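Local coordinates for sugar ABC transporter, sugar-binding protein (Streptococcus pneumoniae, PDB 2HEU) that probably binds a sugar outside the cell and hands it to the membrane part of an ABC transporter, and is captured here in its sugar-free form, at residues 21-26 and 309-314; 61-66 and 85-90; 150-155 and 221-226; 176-181 and 359-364. All blocks are in the same frame, centred on the assembly; numbering follows the deposited sequence.

Contact 1 of 4, residues 21-26 and 309-314; sequences IEYFNQ and NAFVEY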
# COMPACT_ATOMS: atom_id res chain seq x y z
N ILE A 21 -2.98 -27.39 -10.12
CA ILE A 21 -3.54 -26.45 -9.17
C ILE A 21 -3.74 -25.12 -9.86
O ILE A 21 -3.15 -24.81 -10.87
CB ILE A 21 -2.60 -26.30 -7.98
CG1 ILE A 21 -1.22 -25.83 -8.32
CG2 ILE A 21 -2.59 -27.62 -7.12
CD1 ILE A 21 -0.35 -25.39 -7.16
N GLU A 22 -4.65 -24.32 -9.28
CA GLU A 22 -4.95 -22.98 -9.74
C GLU A 22 -4.31 -21.95 -8.85
O GLU A 22 -4.39 -22.02 -7.64
CB GLU A 22 -6.45 -22.73 -9.69
CG GLU A 22 -6.84 -21.34 -10.13
CD GLU A 22 -8.26 -20.99 -10.14
OE1 GLU A 22 -9.10 -21.93 -10.00
OE2 GLU A 22 -8.66 -19.83 -10.29
N TYR A 23 -3.66 -20.98 -9.48
CA TYR A 23 -3.17 -19.74 -8.82
C TYR A 23 -4.05 -18.62 -9.34
O TYR A 23 -3.99 -18.24 -10.53
CB TYR A 23 -1.69 -19.48 -9.10
CG TYR A 23 -1.31 -18.10 -8.67
CD1 TYR A 23 -1.61 -17.61 -7.42
CD2 TYR A 23 -0.71 -17.21 -9.57
CE1 TYR A 23 -1.33 -16.29 -7.09
CE2 TYR A 23 -0.44 -15.90 -9.21
CZ TYR A 23 -0.78 -15.44 -7.97
OH TYR A 23 -0.59 -14.12 -7.61
N PHE A 24 -4.87 -18.06 -8.43
CA PHE A 24 -5.79 -16.96 -8.79
C PHE A 24 -5.05 -15.63 -8.54
O PHE A 24 -4.85 -15.22 -7.41
CB PHE A 24 -7.06 -17.06 -7.95
CG PHE A 24 -8.11 -16.07 -8.31
CD1 PHE A 24 -9.09 -16.34 -9.28
CD2 PHE A 24 -8.17 -14.81 -7.68
CE1 PHE A 24 -10.12 -15.42 -9.59
CE2 PHE A 24 -9.18 -13.94 -7.99
CZ PHE A 24 -10.13 -14.25 -8.93
N ASN A 25 -4.59 -15.02 -9.63
CA ASN A 25 -3.76 -13.83 -9.54
C ASN A 25 -4.59 -12.56 -9.55
O ASN A 25 -5.57 -12.45 -10.29
CB ASN A 25 -2.88 -13.83 -10.79
CG ASN A 25 -1.84 -12.72 -10.73
OD1 ASN A 25 -1.19 -12.48 -9.70
ND2 ASN A 25 -1.58 -12.11 -11.87
N GLN A 26 -4.15 -11.56 -8.81
CA GLN A 26 -4.72 -10.21 -8.90
C GLN A 26 -3.65 -9.20 -9.40
O GLN A 26 -4.01 -8.07 -9.71
CB GLN A 26 -5.38 -9.71 -7.64
CG GLN A 26 -6.57 -10.60 -7.27
CD GLN A 26 -7.48 -9.98 -6.29
OE1 GLN A 26 -8.11 -8.90 -6.62
NE2 GLN A 26 -7.65 -10.58 -5.16
N ASN A 309 1.15 -25.88 -1.25
CA ASN A 309 2.16 -25.43 -0.35
C ASN A 309 3.53 -25.34 -1.04
O ASN A 309 4.30 -24.44 -0.78
CB ASN A 309 2.26 -26.30 0.92
CG ASN A 309 1.21 -25.89 1.93
OD1 ASN A 309 0.08 -26.49 1.96
ND2 ASN A 309 1.46 -24.92 2.73
N ALA A 310 3.83 -26.28 -1.94
CA ALA A 310 5.11 -26.22 -2.65
C ALA A 310 5.13 -24.97 -3.51
O ALA A 310 6.24 -24.40 -3.67
CB ALA A 310 5.28 -27.49 -3.53
N PHE A 311 4.04 -24.61 -4.12
CA PHE A 311 4.08 -23.39 -4.94
C PHE A 311 4.34 -22.13 -4.11
O PHE A 311 5.13 -21.26 -4.49
CB PHE A 311 2.75 -23.30 -5.77
CG PHE A 311 2.69 -22.18 -6.76
CD1 PHE A 311 3.53 -22.20 -7.83
CD2 PHE A 311 1.84 -21.14 -6.60
CE1 PHE A 311 3.45 -21.24 -8.81
CE2 PHE A 311 1.84 -20.14 -7.56
CZ PHE A 311 2.62 -20.18 -8.67
N VAL A 312 3.65 -22.06 -2.97
CA VAL A 312 3.87 -20.93 -2.05
C VAL A 312 5.34 -20.93 -1.56
O VAL A 312 6.02 -19.89 -1.57
CB VAL A 312 2.91 -20.97 -0.92
CG1 VAL A 312 3.18 -19.85 0.11
CG2 VAL A 312 1.44 -20.84 -1.43
N GLU A 313 5.84 -22.11 -1.15
CA GLU A 313 7.22 -22.19 -0.67
C GLU A 313 8.19 -21.72 -1.73
O GLU A 313 9.16 -21.04 -1.42
CB GLU A 313 7.51 -23.62 -0.21
CG GLU A 313 8.90 -23.74 0.39
CD GLU A 313 9.99 -24.10 -0.56
OE1 GLU A 313 9.78 -25.02 -1.39
OE2 GLU A 313 11.11 -23.57 -0.39
N TYR A 314 8.00 -22.12 -2.97
CA TYR A 314 8.88 -21.78 -4.01
C TYR A 314 9.05 -20.25 -4.11
O TYR A 314 10.19 -19.76 -4.24
CB TYR A 314 8.34 -22.33 -5.39
CG TYR A 314 9.27 -22.19 -6.52
CD1 TYR A 314 9.04 -21.36 -7.58
CD2 TYR A 314 10.42 -22.97 -6.58
CE1 TYR A 314 9.86 -21.28 -8.63
CE2 TYR A 314 11.29 -22.91 -7.67
CZ TYR A 314 11.02 -22.05 -8.67
OH TYR A 314 11.88 -21.88 -9.73

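Contact 2 of 4, residues 61-66 and 85-90; sequences VLKTRV and QEWAKA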
# COMPACT_ATOMS: atom_id res chain seq x y z
N VAL A 61 -15.14 -11.51 -8.61
CA VAL A 61 -15.18 -12.92 -9.04
C VAL A 61 -14.78 -13.78 -7.82
O VAL A 61 -15.37 -14.83 -7.58
CB VAL A 61 -14.29 -13.16 -10.27
CG1 VAL A 61 -14.16 -14.65 -10.51
CG2 VAL A 61 -14.90 -12.41 -11.52
N LEU A 62 -13.76 -13.43 -7.08
CA LEU A 62 -13.33 -14.20 -5.93
C LEU A 62 -14.45 -14.33 -4.95
O LEU A 62 -14.67 -15.40 -4.38
CB LEU A 62 -12.08 -13.63 -5.35
CG LEU A 62 -11.44 -14.40 -4.21
CD1 LEU A 62 -11.00 -15.79 -4.66
CD2 LEU A 62 -10.23 -13.62 -3.67
N LYS A 63 -15.17 -13.23 -4.66
CA LYS A 63 -16.29 -13.30 -3.76
C LYS A 63 -17.31 -14.29 -4.26
O LYS A 63 -17.85 -15.11 -3.46
CB LYS A 63 -16.92 -11.94 -3.55
CG LYS A 63 -16.07 -10.92 -2.85
CD LYS A 63 -16.69 -9.58 -2.77
CE LYS A 63 -15.83 -8.46 -2.26
NZ LYS A 63 -16.56 -7.17 -2.56
N THR A 64 -17.64 -14.26 -5.53
CA THR A 64 -18.66 -15.16 -6.11
C THR A 64 -18.20 -16.58 -5.93
O THR A 64 -19.01 -17.48 -5.58
CB THR A 64 -18.90 -14.83 -7.55
OG1 THR A 64 -19.45 -13.48 -7.65
CG2 THR A 64 -19.83 -15.84 -8.25
N ARG A 65 -16.92 -16.84 -6.22
CA ARG A 65 -16.38 -18.19 -6.21
C ARG A 65 -16.34 -18.71 -4.77
O ARG A 65 -16.66 -19.87 -4.55
CB ARG A 65 -15.05 -18.29 -6.94
CG ARG A 65 -15.14 -18.04 -8.44
CD ARG A 65 -13.89 -18.28 -9.16
NE ARG A 65 -13.34 -19.61 -8.94
CZ ARG A 65 -12.14 -19.98 -9.25
NH1 ARG A 65 -11.37 -19.18 -9.96
NH2 ARG A 65 -11.73 -21.20 -8.94
N VAL A 66 -15.92 -17.87 -3.82
CA VAL A 66 -15.86 -18.35 -2.46
C VAL A 66 -17.25 -18.69 -1.96
O VAL A 66 -17.48 -19.72 -1.31
CB VAL A 66 -15.19 -17.31 -1.51
CG1 VAL A 66 -15.36 -17.68 -0.05
CG2 VAL A 66 -13.77 -17.20 -1.88
N GLN A 85 -10.01 -11.27 6.29
CA GLN A 85 -10.31 -11.45 7.72
C GLN A 85 -11.45 -12.41 7.96
O GLN A 85 -11.38 -13.37 8.73
CB GLN A 85 -10.68 -10.09 8.31
CG GLN A 85 -9.48 -9.18 8.31
CD GLN A 85 -9.86 -7.75 8.61
OE1 GLN A 85 -9.12 -6.83 8.29
NE2 GLN A 85 -11.03 -7.55 9.13
N GLU A 86 -12.52 -12.14 7.27
CA GLU A 86 -13.76 -12.89 7.50
C GLU A 86 -13.64 -14.33 6.98
O GLU A 86 -14.13 -15.26 7.61
CB GLU A 86 -14.96 -12.18 6.99
CG GLU A 86 -15.20 -10.85 7.76
CD GLU A 86 -15.42 -11.05 9.25
OE1 GLU A 86 -16.17 -11.98 9.63
OE2 GLU A 86 -14.76 -10.37 10.05
N TRP A 87 -13.04 -14.49 5.81
CA TRP A 87 -12.86 -15.79 5.23
C TRP A 87 -11.94 -16.63 6.09
O TRP A 87 -12.14 -17.83 6.26
CB TRP A 87 -12.46 -15.72 3.76
CG TRP A 87 -13.50 -15.19 2.87
CD1 TRP A 87 -14.88 -15.09 3.11
CD2 TRP A 87 -13.30 -14.64 1.58
NE1 TRP A 87 -15.48 -14.51 2.07
CE2 TRP A 87 -14.56 -14.25 1.10
CE3 TRP A 87 -12.20 -14.45 0.77
CZ2 TRP A 87 -14.75 -13.64 -0.12
CZ3 TRP A 87 -12.42 -13.85 -0.44
CH2 TRP A 87 -13.65 -13.47 -0.88
N ALA A 88 -10.90 -16.00 6.63
CA ALA A 88 -9.99 -16.67 7.50
C ALA A 88 -10.69 -17.15 8.79
O ALA A 88 -10.52 -18.30 9.24
CB ALA A 88 -8.80 -15.81 7.83
N LYS A 89 -11.55 -16.28 9.34
CA LYS A 89 -12.33 -16.65 10.54
C LYS A 89 -13.27 -17.80 10.21
O LYS A 89 -13.48 -18.68 11.07
CB LYS A 89 -13.15 -15.45 11.00
CG LYS A 89 -12.36 -14.55 11.79
CD LYS A 89 -13.18 -13.31 12.15
CE LYS A 89 -12.21 -12.20 12.54
NZ LYS A 89 -11.47 -11.57 11.38
N ALA A 90 -13.80 -17.84 8.98
CA ALA A 90 -14.74 -18.86 8.56
C ALA A 90 -14.09 -20.14 8.06
O ALA A 90 -14.85 -21.07 7.62
CB ALA A 90 -15.66 -18.36 7.49

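Contact 3 of 4, residues 150-155 and 221-226; sequences DEFEQL and MDILRI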
# COMPACT_ATOMS: atom_id res chain seq x y z
N ASP A 150 7.34 20.96 10.65
CA ASP A 150 7.67 22.37 10.46
C ASP A 150 8.62 22.52 9.29
O ASP A 150 8.52 23.52 8.54
CB ASP A 150 8.28 22.90 11.77
CG ASP A 150 7.27 23.18 12.84
OD1 ASP A 150 6.09 22.94 12.70
OD2 ASP A 150 7.77 23.65 13.89
N GLU A 151 9.57 21.63 9.12
CA GLU A 151 10.46 21.73 7.95
C GLU A 151 9.69 21.51 6.68
O GLU A 151 10.01 22.11 5.64
CB GLU A 151 11.58 20.75 7.99
CG GLU A 151 12.67 21.03 9.02
CD GLU A 151 13.86 20.18 8.90
OE1 GLU A 151 13.90 19.22 8.19
OE2 GLU A 151 14.92 20.48 9.55
N PHE A 152 8.65 20.70 6.67
CA PHE A 152 7.86 20.46 5.43
C PHE A 152 7.09 21.74 5.04
O PHE A 152 7.08 22.13 3.89
CB PHE A 152 6.98 19.25 5.69
CG PHE A 152 6.36 18.61 4.42
CD1 PHE A 152 6.66 18.97 3.14
CD2 PHE A 152 5.46 17.58 4.66
CE1 PHE A 152 6.07 18.28 2.07
CE2 PHE A 152 4.89 16.91 3.59
CZ PHE A 152 5.21 17.26 2.30
N GLU A 153 6.49 22.39 6.05
CA GLU A 153 5.82 23.65 5.82
C GLU A 153 6.84 24.64 5.19
O GLU A 153 6.53 25.30 4.19
CB GLU A 153 5.35 24.27 7.17
CG GLU A 153 4.25 23.58 7.82
CD GLU A 153 3.95 24.07 9.24
OE1 GLU A 153 4.82 24.78 9.82
OE2 GLU A 153 2.87 23.74 9.76
N GLN A 154 8.04 24.72 5.76
CA GLN A 154 9.00 25.70 5.27
C GLN A 154 9.47 25.38 3.88
O GLN A 154 9.70 26.27 3.08
CB GLN A 154 10.18 25.84 6.24
CG GLN A 154 11.06 27.01 5.90
CD GLN A 154 10.30 28.33 6.03
OE1 GLN A 154 10.19 29.11 5.00
NE2 GLN A 154 9.70 28.59 7.17
N LEU A 155 9.65 24.11 3.54
CA LEU A 155 10.05 23.67 2.22
C LEU A 155 9.05 24.14 1.19
O LEU A 155 9.42 24.66 0.14
CB LEU A 155 10.18 22.13 2.24
CG LEU A 155 10.44 21.50 0.84
CD1 LEU A 155 11.74 21.99 0.24
CD2 LEU A 155 10.35 20.03 0.99
N MET A 221 -2.42 18.64 7.11
CA MET A 221 -3.23 18.88 5.92
C MET A 221 -3.01 20.27 5.36
O MET A 221 -3.04 20.46 4.12
CB MET A 221 -4.72 18.67 6.22
CG MET A 221 -5.13 17.23 6.41
SD MET A 221 -4.71 16.12 5.05
CE MET A 221 -5.39 17.02 3.64
N ASP A 222 -2.79 21.27 6.23
CA ASP A 222 -2.61 22.62 5.78
C ASP A 222 -1.35 22.86 5.01
O ASP A 222 -1.23 23.85 4.30
CB ASP A 222 -2.73 23.63 6.95
CG ASP A 222 -4.14 23.95 7.31
OD1 ASP A 222 -5.07 23.70 6.52
OD2 ASP A 222 -4.35 24.54 8.41
N ILE A 223 -0.38 21.93 5.07
CA ILE A 223 0.79 22.03 4.18
C ILE A 223 0.36 22.07 2.73
O ILE A 223 0.94 22.74 1.89
CB ILE A 223 1.77 20.88 4.48
CG1 ILE A 223 2.31 21.00 5.91
CG2 ILE A 223 2.91 20.83 3.47
CD1 ILE A 223 3.09 19.80 6.43
N LEU A 224 -0.71 21.30 2.42
CA LEU A 224 -1.26 21.23 1.06
C LEU A 224 -2.10 22.40 0.67
O LEU A 224 -2.58 22.48 -0.48
CB LEU A 224 -2.04 19.92 0.87
CG LEU A 224 -1.31 18.64 1.19
CD1 LEU A 224 -2.23 17.45 0.88
CD2 LEU A 224 0.04 18.54 0.47
N ARG A 225 -2.33 23.34 1.60
CA ARG A 225 -3.18 24.52 1.45
C ARG A 225 -2.35 25.80 1.43
O ARG A 225 -2.92 26.88 1.31
CB ARG A 225 -4.26 24.57 2.55
CG ARG A 225 -5.16 23.35 2.56
CD ARG A 225 -6.62 23.69 2.92
NE ARG A 225 -7.40 24.43 1.92
CZ ARG A 225 -7.68 25.73 1.88
NH1 ARG A 225 -7.37 26.50 2.90
NH2 ARG A 225 -8.35 26.21 0.86
N ILE A 226 -1.02 25.71 1.58
CA ILE A 226 -0.18 26.92 1.53
C ILE A 226 -0.49 27.64 0.20
O ILE A 226 -0.60 27.01 -0.86
CB ILE A 226 1.27 26.54 1.73
CG1 ILE A 226 1.47 26.08 3.20
CG2 ILE A 226 2.23 27.62 1.30
CD1 ILE A 226 2.82 25.39 3.47

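Contact 4 of 4, residues 176-181 and 359-364; sequences TLNGYN and LVWLQQ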
# COMPACT_ATOMS: atom_id res chain seq x y z
N THR A 176 -5.94 9.72 -4.00
CA THR A 176 -4.55 9.99 -4.00
C THR A 176 -3.99 10.50 -2.65
O THR A 176 -2.80 10.36 -2.41
CB THR A 176 -4.11 10.98 -5.14
OG1 THR A 176 -4.75 12.23 -4.92
CG2 THR A 176 -4.42 10.42 -6.54
N LEU A 177 -4.86 11.13 -1.87
CA LEU A 177 -4.48 11.67 -0.55
C LEU A 177 -4.88 10.79 0.64
O LEU A 177 -4.68 11.19 1.77
CB LEU A 177 -5.04 13.10 -0.38
CG LEU A 177 -4.47 14.12 -1.33
CD1 LEU A 177 -5.03 15.49 -0.99
CD2 LEU A 177 -2.94 14.12 -1.35
N ASN A 178 -5.39 9.59 0.35
CA ASN A 178 -5.71 8.68 1.49
C ASN A 178 -4.46 8.46 2.32
O ASN A 178 -4.50 8.62 3.55
CB ASN A 178 -6.24 7.37 0.87
CG ASN A 178 -6.71 6.42 1.90
OD1 ASN A 178 -6.55 5.14 1.61
ND2 ASN A 178 -7.35 6.80 2.91
N GLY A 179 -3.33 8.07 1.70
CA GLY A 179 -2.15 7.85 2.49
C GLY A 179 -1.66 9.06 3.21
O GLY A 179 -1.14 8.99 4.33
N TYR A 180 -1.80 10.26 2.61
CA TYR A 180 -1.33 11.50 3.19
C TYR A 180 -2.04 11.74 4.53
O TYR A 180 -1.40 12.02 5.54
CB TYR A 180 -1.52 12.64 2.22
CG TYR A 180 -0.89 13.93 2.68
CD1 TYR A 180 0.36 14.32 2.27
CD2 TYR A 180 -1.54 14.77 3.57
CE1 TYR A 180 0.96 15.48 2.75
CE2 TYR A 180 -0.98 15.92 4.06
CZ TYR A 180 0.27 16.28 3.65
OH TYR A 180 0.91 17.40 4.10
N ASN A 181 -3.36 11.69 4.51
CA ASN A 181 -4.11 12.00 5.73
C ASN A 181 -4.00 10.87 6.74
O ASN A 181 -3.99 11.11 7.95
CB ASN A 181 -5.54 12.38 5.39
CG ASN A 181 -6.23 13.15 6.54
OD1 ASN A 181 -5.52 13.68 7.42
ND2 ASN A 181 -7.53 13.23 6.48
N LEU A 359 3.27 1.28 8.53
CA LEU A 359 1.98 0.95 9.07
C LEU A 359 1.16 0.18 8.08
O LEU A 359 1.29 0.38 6.91
CB LEU A 359 1.31 2.27 9.35
CG LEU A 359 1.62 2.89 10.68
CD1 LEU A 359 3.09 3.11 10.94
CD2 LEU A 359 0.88 4.18 10.83
N VAL A 360 0.24 -0.69 8.55
CA VAL A 360 -0.79 -1.24 7.66
C VAL A 360 -1.86 -0.14 7.49
O VAL A 360 -2.25 0.56 8.44
CB VAL A 360 -1.41 -2.50 8.22
CG1 VAL A 360 -2.49 -3.03 7.31
CG2 VAL A 360 -0.32 -3.59 8.42
N TRP A 361 -2.37 -0.01 6.27
CA TRP A 361 -3.47 0.90 5.93
C TRP A 361 -4.51 0.84 7.05
O TRP A 361 -4.96 -0.24 7.49
CB TRP A 361 -4.13 0.45 4.63
CG TRP A 361 -3.32 0.72 3.41
CD1 TRP A 361 -2.75 -0.18 2.56
CD2 TRP A 361 -3.03 1.99 2.82
NE1 TRP A 361 -2.09 0.43 1.53
CE2 TRP A 361 -2.24 1.78 1.67
CE3 TRP A 361 -3.40 3.30 3.15
CZ2 TRP A 361 -1.79 2.88 0.89
CZ3 TRP A 361 -3.03 4.34 2.37
CH2 TRP A 361 -2.19 4.14 1.29
N LEU A 362 -4.99 2.03 7.48
CA LEU A 362 -5.93 2.09 8.58
C LEU A 362 -7.27 1.42 8.29
O LEU A 362 -7.93 0.95 9.18
CB LEU A 362 -6.14 3.53 9.03
CG LEU A 362 -4.91 4.25 9.53
CD1 LEU A 362 -5.30 5.69 9.93
CD2 LEU A 362 -4.24 3.56 10.68
N GLN A 363 -7.61 1.40 6.99
CA GLN A 363 -8.92 0.82 6.56
C GLN A 363 -8.91 -0.71 6.74
O GLN A 363 -9.98 -1.30 6.54
CB GLN A 363 -9.33 1.24 5.16
CG GLN A 363 -8.52 0.67 4.03
CD GLN A 363 -7.34 1.47 3.61
OE1 GLN A 363 -6.89 2.34 4.37
NE2 GLN A 363 -6.74 1.21 2.47
N GLN A 364 -7.82 -1.32 7.14
CA GLN A 364 -7.87 -2.70 7.67
C GLN A 364 -9.04 -2.86 8.62
O GLN A 364 -9.60 -3.93 8.70
CB GLN A 364 -6.51 -3.00 8.32
CG GLN A 364 -6.39 -4.43 8.88
CD GLN A 364 -5.06 -4.75 9.45
OE1 GLN A 364 -4.61 -5.96 9.29
NE2 GLN A 364 -4.34 -3.83 9.96

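Contact 1 of 4, residues 21-26 and 309-314
The first lobe of this solute-binding protein is built round a mixed sheet of strand order 2-1-3-5-4, and Ile-21 and Tyr-23 on its strand 19-24 are met by Phe-311 from helix 305-315. Two residues apart on an extended strand, Ile-21 and Tyr-23 point to the same side, toward the helix. Phe-311 reaches back between them. Its CG stands anti to the backbone N (chi1 -174°), which carries the ring off the helix and toward the strand. The root of the side chain is met first: Ile-21 CD1 lies 4.0 Å from Phe-311 CB. Farther out, Phe-311 CE2 comes to 3.9 Å from Tyr-23 CB and equally close to Tyr-23 CG, so the phenyl touches the start of the tyrosine side chain and not its hydroxyl end. The two rings are tilted by 48°, with centroids 5.8 Å apart, an oblique pairing. Beyond the two segments, Phe-41 of helix 31-44 meets the Phe-311 ring edge-to-face, and Trp-296, on the antiparallel strand 295-298, meets it with nearly parallel planes. At the far end of Tyr-23, OH makes a weak hydrogen bond, 2.7 Å, to Asn-25 OD1 at the same end of the strand, while the backbone N of Asn-25 sits over the centre of the tyrosine ring. No hydrogen bond joins the two segments. Between them the cohesion is carbon-to-carbon and aromatic, with the tyrosine hydroxyl kept away from the apolar interface.

Contact 2 of 4, residues 61-66 and 85-90
Trp-87 of helix 82-89 spans the gap to helix 58-67 and lies against Leu-62, Lys-63 and Val-66. The local axes run nearly parallel, at 18°, but approach no closer than 12.9 Å, a separation that the indole bridges. A CH-pi contact is made at Val-66. Its CG1 stands over the five-membered ring, 3.8 Å from the centroid and 14° off the normal. With chi1 at 169°, the second methyl is turned to the same side of the indole, where Val-66 CG2 lies 3.9 Å from Trp-87 CH2; the branched side chain thus straddles both rings of one face. Purely apolar contact is made at the rim, where Leu-62 CD2 comes in near the ring plane, 3.9 Å from Trp-87 CZ3. Lys-63 meets the ring with CA, 3.9 Å from Trp-87 CH2, and with CG; the rest of its chain runs on extended and away, and its ammonium forms a salt bridge with Glu-60 and a weak, long ion pair with Glu-83 of helix 82-89. Leu-62 also touches Phe-24 on strand 19-24, tying helix 58-67 to the sheet. This helix connects the parallel strands 48-53 and 74-76, passing over strand 19-24, and helix 82-89 follows the second of them: the beta-alpha-beta crossover and succeeding helix of an alpha/beta solute-binding lobe.

Contact 3 of 4, residues 150-155 and 221-226
Ile-223, the first residue of 221-226 to touch helix 149-161, uses all its branches on Phe-152 and Glu-153. With CG1 anti to the carbonyl carbon (chi1 -64°), CG2 is sent over the Phe-152 ring, where it makes a CH-pi contact 4.1 Å from the centroid and only 5° off the normal. The other branch passes across both side chains: Ile-223 CD1 rests 3.7 Å from Phe-152 CD2, and Ile-223 CG1 lies 3.8 Å from Glu-153 CG. Only the aliphatic part of the glutamate takes part here; its carboxylate turns to Lys-219, which also pairs with Asp-150. The backbones are close, with the CA atoms of Ile-223 and Glu-153 5.5 Å apart. Ile-223 sits within two successive turns, closed by Leu-224 N to Met-221 O and Arg-225 N to Asp-222 O, after which Ile-226 comes round toward the same helix, where its CD1 meets the backbone, 3.8 Å from Glu-153 O. Tyr-180 of helix 178-189 flanks the seam, packing against Ile-223 and Leu-224. This apolar seam joins helix 149-161 to the end of helix 212-222 in the helix-rich second lobe of a two-lobed solute-binding fold.

Contact 4 of 4, residues 176-181 and 359-364
Trp-361 presents the outer rim of its six-membered ring to the first turn of helix 178-189, at Asn-178 and Gly-179. A chi2 of 113° turns the indole so that this rim leads toward the helix. Trp-361 CZ3 lies 3.6 Å from Gly-179 CA and Trp-361 CH2 3.9 Å from the same atom, which sits near the ring plane. The backbone N of Gly-179 also comes in at this edge, 4.1 Å from Trp-361 CH2. Glycine has no side chain here, and the ring meets main chain directly and closely. The segment 359-364 leaves strand 358-360, which pairs in parallel with strand 288-290, and the indole NE1 is hydrogen-bonded to Asn-127, on the link between a strand of the first lobe's sheet and one of the second. The contact lies near the middle of the molecule, its centre about 8 Å from that of the chain, consistent with a place by the interlobe cleft where relatives bind their sugars. Asn-178 holds its amide plane nearly parallel to the indole, 6° apart, but displaced to one side of the ring plane near its outer rim. Gln-363 reaches this amide by a bent route: chi2 of -91° folds the chain back, and its own amide comes beside that of Asn-178. There Gln-363 OE1 is held by NE2 of Gln-182, whose OE1 takes the backbone N of Leu-362.

Contacts 1 and 2 belong to the first lobe and contact 3 to the second, on opposite sides of the chain's centre; the centres of contacts 1 and 3 are about 45 Å apart. Contact 4 lies between, its centre about 23 Å from that of contact 2 and about 19 Å from that of contact 3. Contacts 1 and 2 adjoin through a salt bridge, Glu-22 OE2 to Arg-65 NH1 at 2.8 Å, and through Phe-24, which packs on helix 58-67. Tyr-180, in segment 176-181, packs against contact 3, its OH 3.6 Å from Ile-223 CB. Contact 4, at the middle of the molecule, probably lies close to the interlobe cleft where relatives bind sugar.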